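Local coordinates for 3-oxoacyl-[acyl-carrier-protein] synthase 2 (Rickettsia rickettsii, PDB 4JGA) that probably catalyses the decarboxylative condensation of malonyl-ACP with a growing acyl chain in bacterial fatty acid elongation, as a KAS II-type enzyme, at residues V341-S355 against E397-T410. Residues are numbered along the deposited sequence; the frame is centred on the assembly and turned at random.
Sequences VQKLFLEANPKVLMS and EVNIDLVALKAKKT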
ATOM      1  N   VAL A 341      15.672  17.566 -14.352  1.00 13.86           N
ATOM      2  CA  VAL A 341      14.757  18.387 -15.140  1.00 14.22           C
ATOM      3  C   VAL A 341      15.459  19.155 -16.266  1.00 15.27           C
ATOM      4  O   VAL A 341      15.050  19.106 -17.427  1.00 15.06           O
ATOM      5  CB  VAL A 341      13.958  19.335 -14.219  1.00 14.11           C
ATOM      6  CG1 VAL A 341      13.237  20.399 -15.035  1.00 14.62           C
ATOM      7  CG2 VAL A 341      12.978  18.520 -13.380  1.00 13.28           C
ATOM      8  N   GLN A 342      16.567  19.812 -15.938  1.00 16.47           N
ATOM      9  CA  GLN A 342      17.286  20.595 -16.946  1.00 17.88           C
ATOM     10  C   GLN A 342      17.907  19.704 -18.050  1.00 18.75           C
ATOM     11  O   GLN A 342      17.857  20.053 -19.224  1.00 18.90           O
ATOM     12  CB  GLN A 342      18.269  21.579 -16.279  1.00 18.55           C
ATOM     13  CG  GLN A 342      17.472  22.655 -15.558  1.00 18.72           C
ATOM     14  CD  GLN A 342      18.265  23.750 -14.892  1.00 19.74           C
ATOM     15  OE1 GLN A 342      17.750  24.852 -14.709  1.00 20.36           O
ATOM     16  NE2 GLN A 342      19.496  23.458 -14.493  1.00 20.08           N
ATOM     17  N   LYS A 343      18.429  18.546 -17.661  1.00 19.34           N
ATOM     18  CA  LYS A 343      18.953  17.572 -18.604  1.00 20.82           C
ATOM     19  C   LYS A 343      17.879  17.210 -19.604  1.00 20.02           C
ATOM     20  O   LYS A 343      18.105  17.206 -20.796  1.00 20.16           O
ATOM     21  CB  LYS A 343      19.384  16.296 -17.861  1.00 22.55           C
ATOM     22  CG  LYS A 343      20.237  15.302 -18.666  1.00 25.18           C
ATOM     23  CD  LYS A 343      21.645  15.294 -18.068  1.00 27.60           C
ATOM     24  CE  LYS A 343      22.645  14.468 -18.885  1.00 29.33           C
ATOM     25  NZ  LYS A 343      23.235  15.243 -19.994  1.00 31.07           N
ATOM     26  N   LEU A 344      16.687  16.920 -19.097  1.00 18.80           N
ATOM     27  CA  LEU A 344      15.591  16.476 -19.946  1.00 18.29           C
ATOM     28  C   LEU A 344      14.944  17.606 -20.764  1.00 18.55           C
ATOM     29  O   LEU A 344      14.533  17.374 -21.926  1.00 18.66           O
ATOM     30  CB  LEU A 344      14.539  15.827 -19.048  1.00 17.55           C
ATOM     31  CG  LEU A 344      13.527  14.859 -19.592  1.00 17.09           C
ATOM     32  CD1 LEU A 344      14.132  13.795 -20.497  1.00 17.21           C
ATOM     33  CD2 LEU A 344      12.847  14.223 -18.371  1.00 16.45           C
ATOM     34  N   PHE A 345      14.871  18.815 -20.192  1.00 18.11           N
ATOM     35  CA  PHE A 345      14.047  19.874 -20.774  1.00 18.44           C
ATOM     36  C   PHE A 345      14.764  21.092 -21.310  1.00 20.01           C
ATOM     37  O   PHE A 345      14.218  21.793 -22.167  1.00 20.38           O
ATOM     38  CB  PHE A 345      13.015  20.351 -19.749  1.00 17.60           C
ATOM     39  CG  PHE A 345      11.933  19.346 -19.480  1.00 16.35           C
ATOM     40  CD1 PHE A 345      10.865  19.225 -20.356  1.00 16.23           C
ATOM     41  CD2 PHE A 345      11.985  18.529 -18.361  1.00 15.39           C
ATOM     42  CE1 PHE A 345       9.878  18.289 -20.129  1.00 15.68           C
ATOM     43  CE2 PHE A 345      11.000  17.590 -18.121  1.00 14.74           C
ATOM     44  CZ  PHE A 345       9.934  17.475 -18.994  1.00 14.78           C
ATOM     45  N   LEU A 346      15.975  21.366 -20.843  1.00 21.04           N
ATOM     46  CA  LEU A 346      16.574  22.666 -21.136  1.00 22.92           C
ATOM     47  C   LEU A 346      16.772  22.951 -22.657  1.00 23.91           C
ATOM     48  O   LEU A 346      16.392  24.024 -23.141  1.00 23.99           O
ATOM     49  CB  LEU A 346      17.869  22.833 -20.331  1.00 23.91           C
ATOM     50  CG  LEU A 346      18.632  24.153 -20.505  1.00 25.87           C
ATOM     51  CD1 LEU A 346      17.753  25.333 -20.100  1.00 25.97           C
ATOM     52  CD2 LEU A 346      19.935  24.123 -19.702  1.00 26.55           C
ATOM     53  N   GLU A 347      17.318  21.976 -23.393  1.00 24.34           N
ATOM     54  CA  GLU A 347      17.590  22.139 -24.832  1.00 25.72           C
ATOM     55  C   GLU A 347      16.291  22.198 -25.633  1.00 25.35           C
ATOM     56  O   GLU A 347      16.155  23.040 -26.497  1.00 26.40           O
ATOM     57  CB  GLU A 347      18.526  21.025 -25.386  1.00 25.85           C
ATOM     58  N   ALA A 348      15.342  21.323 -25.332  1.00 24.24           N
ATOM     59  CA  ALA A 348      14.113  21.200 -26.144  1.00 24.37           C
ATOM     60  C   ALA A 348      13.009  22.173 -25.707  1.00 24.25           C
ATOM     61  O   ALA A 348      12.071  22.420 -26.450  1.00 24.53           O
ATOM     62  CB  ALA A 348      13.573  19.780 -26.067  1.00 23.49           C
ATOM     63  N   ASN A 349      13.105  22.693 -24.490  1.00 23.61           N
ATOM     64  CA  ASN A 349      12.025  23.483 -23.924  1.00 23.08           C
ATOM     65  C   ASN A 349      12.570  24.481 -22.930  1.00 22.77           C
ATOM     66  O   ASN A 349      12.291  24.400 -21.738  1.00 21.77           O
ATOM     67  CB  ASN A 349      11.070  22.544 -23.247  1.00 22.49           C
ATOM     68  CG  ASN A 349       9.716  23.171 -22.970  1.00 22.70           C
ATOM     69  OD1 ASN A 349       9.524  24.368 -23.102  1.00 23.17           O
ATOM     70  ND2 ASN A 349       8.772  22.339 -22.567  1.00 22.55           N
ATOM     71  N   PRO A 350      13.402  25.402 -23.408  1.00 23.50           N
ATOM     72  CA  PRO A 350      14.036  26.346 -22.490  1.00 23.92           C
ATOM     73  C   PRO A 350      13.059  27.254 -21.704  1.00 23.80           C
ATOM     74  O   PRO A 350      13.446  27.786 -20.677  1.00 23.58           O
ATOM     75  CB  PRO A 350      14.947  27.189 -23.415  1.00 25.07           C
ATOM     76  CG  PRO A 350      14.332  27.066 -24.776  1.00 25.65           C
ATOM     77  CD  PRO A 350      13.726  25.680 -24.814  1.00 24.64           C
ATOM     78  N   LYS A 351      11.831  27.435 -22.200  1.00 23.65           N
ATOM     79  CA  LYS A 351      10.837  28.314 -21.570  1.00 23.75           C
ATOM     80  C   LYS A 351       9.917  27.599 -20.587  1.00 21.73           C
ATOM     81  O   LYS A 351       8.982  28.179 -20.090  1.00 21.79           O
ATOM     82  CB  LYS A 351       9.930  28.926 -22.630  1.00 24.95           C
ATOM     83  CG  LYS A 351      10.631  29.719 -23.700  1.00 27.17           C
ATOM     84  CD  LYS A 351       9.627  30.642 -24.376  1.00 28.56           C
ATOM     85  CE  LYS A 351      10.319  31.744 -25.120  1.00 30.86           C
ATOM     86  NZ  LYS A 351      10.383  31.468 -26.576  1.00 32.02           N
ATOM     87  N   VAL A 352      10.154  26.328 -20.342  1.00 20.23           N
ATOM     88  CA  VAL A 352       9.273  25.577 -19.478  1.00 18.59           C
ATOM     89  C   VAL A 352       9.270  26.217 -18.085  1.00 17.96           C
ATOM     90  O   VAL A 352      10.299  26.709 -17.622  1.00 18.13           O
ATOM     91  CB  VAL A 352       9.689  24.096 -19.397  1.00 17.77           C
ATOM     92  CG1 VAL A 352      10.987  23.930 -18.621  1.00 17.69           C
ATOM     93  CG2 VAL A 352       8.583  23.293 -18.749  1.00 17.10           C
ATOM     94  N   LEU A 353       8.104  26.207 -17.445  1.00 16.87           N
ATOM     95  CA  LEU A 353       7.954  26.689 -16.096  1.00 16.34           C
ATOM     96  C   LEU A 353       7.975  25.490 -15.167  1.00 14.94           C
ATOM     97  O   LEU A 353       7.434  24.431 -15.495  1.00 14.39           O
ATOM     98  CB  LEU A 353       6.633  27.448 -15.915  1.00 16.57           C
ATOM     99  CG  LEU A 353       6.626  28.983 -16.073  1.00 17.95           C
ATOM    100  CD1 LEU A 353       7.405  29.467 -17.286  1.00 18.90           C
ATOM    101  CD2 LEU A 353       5.207  29.520 -16.056  1.00 18.04           C
ATOM    102  N   MET A 354       8.570  25.672 -13.994  1.00 14.46           N
ATOM    103  CA  MET A 354       8.547  24.655 -12.935  1.00 13.46           C
ATOM    104  C   MET A 354       8.391  25.345 -11.589  1.00 13.55           C
ATOM    105  O   MET A 354       9.046  26.343 -11.354  1.00 14.34           O
ATOM    106  CB  MET A 354       9.822  23.790 -12.946  1.00 13.09           C
ATOM    107  CG  MET A 354       9.910  22.817 -11.766  1.00 12.29           C
ATOM    108  SD  MET A 354      11.118  21.450 -11.914  1.00 11.78           S
ATOM    109  CE  MET A 354      12.651  22.271 -11.605  1.00 12.60           C
ATOM    110  N   SER A 355       7.539  24.811 -10.713  1.00 12.99           N
ATOM    111  CA  SER A 355       7.420  25.350  -9.356  1.00 13.03           C
ATOM    112  C   SER A 355       7.142  24.241  -8.337  1.00 12.19           C
ATOM    113  O   SER A 355       6.737  23.137  -8.693  1.00 11.39           O
ATOM    114  CB  SER A 355       6.349  26.434  -9.290  1.00 13.52           C
ATOM    115  OG  SER A 355       5.044  25.903  -9.334  1.00 12.95           O
ATOM    116  N   GLU A 397      22.892  26.742 -10.174  1.00 26.14           N
ATOM    117  CA  GLU A 397      22.589  25.851 -11.275  1.00 26.37           C
ATOM    118  C   GLU A 397      21.264  26.188 -11.999  1.00 25.31           C
ATOM    119  O   GLU A 397      20.975  25.611 -13.033  1.00 24.57           O
ATOM    120  CB  GLU A 397      22.502  24.415 -10.742  1.00 26.69           C
ATOM    121  CG  GLU A 397      23.808  23.899 -10.166  1.00 28.23           C
ATOM    122  CD  GLU A 397      24.089  24.342  -8.731  1.00 29.60           C
ATOM    123  OE1 GLU A 397      23.403  25.228  -8.151  1.00 29.96           O
ATOM    124  OE2 GLU A 397      25.043  23.779  -8.162  1.00 32.01           O
ATOM    125  N   VAL A 398      20.450  27.073 -11.444  1.00 24.62           N
ATOM    126  CA  VAL A 398      19.135  27.335 -12.017  1.00 24.32           C
ATOM    127  C   VAL A 398      19.252  27.969 -13.411  1.00 25.47           C
ATOM    128  O   VAL A 398      19.955  28.968 -13.581  1.00 26.44           O
ATOM    129  CB  VAL A 398      18.275  28.219 -11.100  1.00 23.58           C
ATOM    130  CG1 VAL A 398      17.012  28.672 -11.810  1.00 23.06           C
ATOM    131  CG2 VAL A 398      17.927  27.448  -9.833  1.00 22.82           C
ATOM    132  N   ASN A 399      18.587  27.368 -14.401  1.00 25.32           N
ATOM    133  CA  ASN A 399      18.602  27.879 -15.784  1.00 26.71           C
ATOM    134  C   ASN A 399      17.230  27.916 -16.409  1.00 25.57           C
ATOM    135  O   ASN A 399      17.107  28.079 -17.618  1.00 26.49           O
ATOM    136  CB  ASN A 399      19.442  26.963 -16.667  1.00 28.26           C
ATOM    137  CG  ASN A 399      20.911  27.236 -16.583  1.00 30.91           C
ATOM    138  OD1 ASN A 399      21.357  28.335 -16.286  1.00 33.86           O
ATOM    139  ND2 ASN A 399      21.687  26.198 -16.867  1.00 32.32           N
ATOM    140  N   ILE A 400      16.196  27.713 -15.615  1.00 23.86           N
ATOM    141  CA  ILE A 400      14.827  27.809 -16.104  1.00 22.79           C
ATOM    142  C   ILE A 400      14.034  28.650 -15.140  1.00 21.63           C
ATOM    143  O   ILE A 400      14.497  28.956 -14.051  1.00 21.49           O
ATOM    144  CB  ILE A 400      14.134  26.437 -16.245  1.00 22.11           C
ATOM    145  CG1 ILE A 400      14.214  25.658 -14.944  1.00 21.30           C
ATOM    146  CG2 ILE A 400      14.769  25.649 -17.378  1.00 22.68           C
ATOM    147  CD1 ILE A 400      13.323  24.443 -14.992  1.00 20.79           C
ATOM    148  N   ASP A 401      12.843  29.030 -15.579  1.00 20.87           N
ATOM    149  CA  ASP A 401      11.920  29.835 -14.792  1.00 20.32           C
ATOM    150  C   ASP A 401      11.251  28.971 -13.695  1.00 18.82           C
ATOM    151  O   ASP A 401      10.475  28.073 -13.992  1.00 18.01           O
ATOM    152  CB  ASP A 401      10.875  30.434 -15.728  1.00 20.54           C
ATOM    153  CG  ASP A 401      10.023  31.490 -15.066  1.00 20.86           C
ATOM    154  OD1 ASP A 401       9.929  31.544 -13.820  1.00 20.18           O
ATOM    155  OD2 ASP A 401       9.449  32.284 -15.834  1.00 21.70           O
ATOM    156  N   LEU A 402      11.573  29.255 -12.437  1.00 18.48           N
ATOM    157  CA  LEU A 402      11.034  28.521 -11.289  1.00 17.52           C
ATOM    158  C   LEU A 402       9.874  29.262 -10.646  1.00 17.54           C
ATOM    159  O   LEU A 402       9.450  28.940  -9.514  1.00 17.03           O
ATOM    160  CB  LEU A 402      12.116  28.251 -10.251  1.00 17.40           C
ATOM    161  CG  LEU A 402      13.235  27.301 -10.689  1.00 17.36           C
ATOM    162  CD1 LEU A 402      14.312  27.186  -9.609  1.00 17.47           C
ATOM    163  CD2 LEU A 402      12.705  25.924 -11.107  1.00 16.40           C
ATOM    164  N   VAL A 403       9.345  30.244 -11.371  1.00 18.11           N
ATOM    165  CA  VAL A 403       8.149  30.964 -10.926  1.00 18.28           C
ATOM    166  C   VAL A 403       8.388  31.491  -9.515  1.00 18.44           C
ATOM    167  O   VAL A 403       7.554  31.319  -8.623  1.00 18.01           O
ATOM    168  CB  VAL A 403       6.881  30.060 -10.938  1.00 17.49           C
ATOM    169  CG1 VAL A 403       5.607  30.926 -10.923  1.00 17.90           C
ATOM    170  CG2 VAL A 403       6.828  29.165 -12.162  1.00 17.14           C
ATOM    171  N   ALA A 404       9.547  32.104  -9.303  1.00 19.02           N
ATOM    172  CA  ALA A 404       9.882  32.633  -7.988  1.00 19.29           C
ATOM    173  C   ALA A 404       8.853  33.652  -7.496  1.00 19.74           C
ATOM    174  O   ALA A 404       8.441  34.528  -8.254  1.00 20.36           O
ATOM    175  CB  ALA A 404      11.250  33.276  -8.018  1.00 20.12           C
ATOM    176  N   LEU A 405       8.405  33.481  -6.247  1.00 19.37           N
ATOM    177  CA  LEU A 405       7.690  34.508  -5.472  1.00 19.93           C
ATOM    178  C   LEU A 405       6.224  34.767  -5.796  1.00 19.83           C
ATOM    179  O   LEU A 405       5.409  34.911  -4.880  1.00 20.19           O
ATOM    180  CB  LEU A 405       8.467  35.855  -5.484  1.00 21.17           C
ATOM    181  CG  LEU A 405       9.948  35.815  -5.079  1.00 21.47           C
ATOM    182  CD1 LEU A 405      10.492  37.231  -4.982  1.00 22.93           C
ATOM    183  CD2 LEU A 405      10.117  35.051  -3.766  1.00 20.95           C
ATOM    184  N   LYS A 406       5.877  34.823  -7.073  1.00 19.75           N
ATOM    185  CA  LYS A 406       4.545  35.256  -7.511  1.00 19.83           C
ATOM    186  C   LYS A 406       4.085  34.319  -8.612  1.00 19.14           C
ATOM    187  O   LYS A 406       4.868  33.935  -9.477  1.00 19.06           O
ATOM    188  CB  LYS A 406       4.606  36.689  -8.082  1.00 20.92           C
ATOM    189  N   ALA A 407       2.807  33.991  -8.599  1.00 18.89           N
ATOM    190  CA  ALA A 407       2.172  33.191  -9.648  1.00 18.42           C
ATOM    191  C   ALA A 407       2.341  33.816 -11.041  1.00 19.17           C
ATOM    192  O   ALA A 407       2.440  35.023 -11.171  1.00 19.82           O
ATOM    193  CB  ALA A 407       0.697  33.033  -9.334  1.00 18.26           C
ATOM    194  N   LYS A 408       2.330  32.991 -12.078  1.00 23.29           N
ATOM    195  CA  LYS A 408       2.507  33.504 -13.431  1.00 23.91           C
ATOM    196  C   LYS A 408       1.506  32.885 -14.408  1.00 22.26           C
ATOM    197  O   LYS A 408       1.415  31.657 -14.538  1.00 20.59           O
ATOM    198  CB  LYS A 408       3.916  33.166 -13.856  1.00 24.76           C
ATOM    199  CG  LYS A 408       4.394  33.882 -15.076  1.00 26.51           C
ATOM    200  CD  LYS A 408       5.893  33.695 -15.130  1.00 28.05           C
ATOM    201  CE  LYS A 408       6.522  34.552 -16.192  1.00 30.13           C
ATOM    202  NZ  LYS A 408       7.971  34.599 -15.878  1.00 32.10           N
ATOM    203  N   LYS A 409       0.721  33.729 -15.055  1.00 22.50           N
ATOM    204  CA  LYS A 409      -0.225  33.230 -16.016  1.00 21.75           C
ATOM    205  C   LYS A 409       0.554  32.871 -17.273  1.00 21.71           C
ATOM    206  O   LYS A 409       1.406  33.623 -17.726  1.00 22.58           O
ATOM    207  CB  LYS A 409      -1.337  34.255 -16.320  1.00 22.55           C
ATOM    208  CG  LYS A 409      -2.306  34.549 -15.172  1.00 22.81           C
ATOM    209  CD  LYS A 409      -3.604  35.210 -15.681  1.00 23.59           C
ATOM    210  CE  LYS A 409      -4.542  34.367 -16.580  1.00 22.88           C
ATOM    211  NZ  LYS A 409      -4.570  32.901 -16.294  1.00 21.41           N
ATOM    212  N   THR A 410       0.234  31.725 -17.851  1.00 20.86           N
ATOM    213  CA  THR A 410       0.821  31.341 -19.138  1.00 21.11           C
ATOM    214  C   THR A 410      -0.017  30.238 -19.793  1.00 20.56           C
ATOM    215  O   THR A 410      -0.954  29.700 -19.170  1.00 19.95           O
ATOM    216  CB  THR A 410       2.289  30.896 -18.974  1.00 21.12           C
ATOM    217  OG1 THR A 410       2.897  30.750 -20.259  1.00 21.75           O
ATOM    218  CG2 THR A 410       2.379  29.599 -18.252  1.00 19.89           C
TER
HETATM  219  O   HOH W   1      12.181  28.357 -18.310  1.00 16.35           O
HETATM  220  O   HOH W   2      16.173  28.414 -19.889  1.00 18.22           O
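Ile400 packs between the end of helix 331-345 and strand 353-355, the edge strand of the C-terminal half of this thiolase-fold synthase, where the irregular chain 397-403 passes from the end of the helix to the strand. Its CG1 sits between the backbone N and the carbonyl carbon (chi1 54°), and with chi2 anti (169°) CD1 reaches Val341 CG1 at 4.0 Å and Met354 CE, while CG2 faces Leu346 and Val352. Met354, bent at its thioether end, lies alongside Leu402 with CE 3.7 Å from Leu402 CD2. Leu353 sets CG against Val403 CG2 and meets Thr410 tip to tip, CD2 to CG2. Next to these apolar contacts, Met354 N donates to Asp401 O (3.1 Å), whereas the other edge of strand 353-355 is bonded to strand 322-324.

Toward the solvent side, polar groups and water take over. The extended Gln342 side chain grips the backbone with both ends of its amide: OE1 accepts from Asn399 N, and NE2 gives Glu397 O a nearly straight bond, 174° at the hydrogen, with that oxygen in the amide plane. One water ties Pro350 O and Val352 O to Asp401 N; a second spans Pro350 O and Asn399 O. The Asp401 carboxylate is held twice: OD1 closes an Asx turn with Val403 N, and the syn lone pair of OD2 takes Lys408 NZ in a 2.7 Å salt bridge.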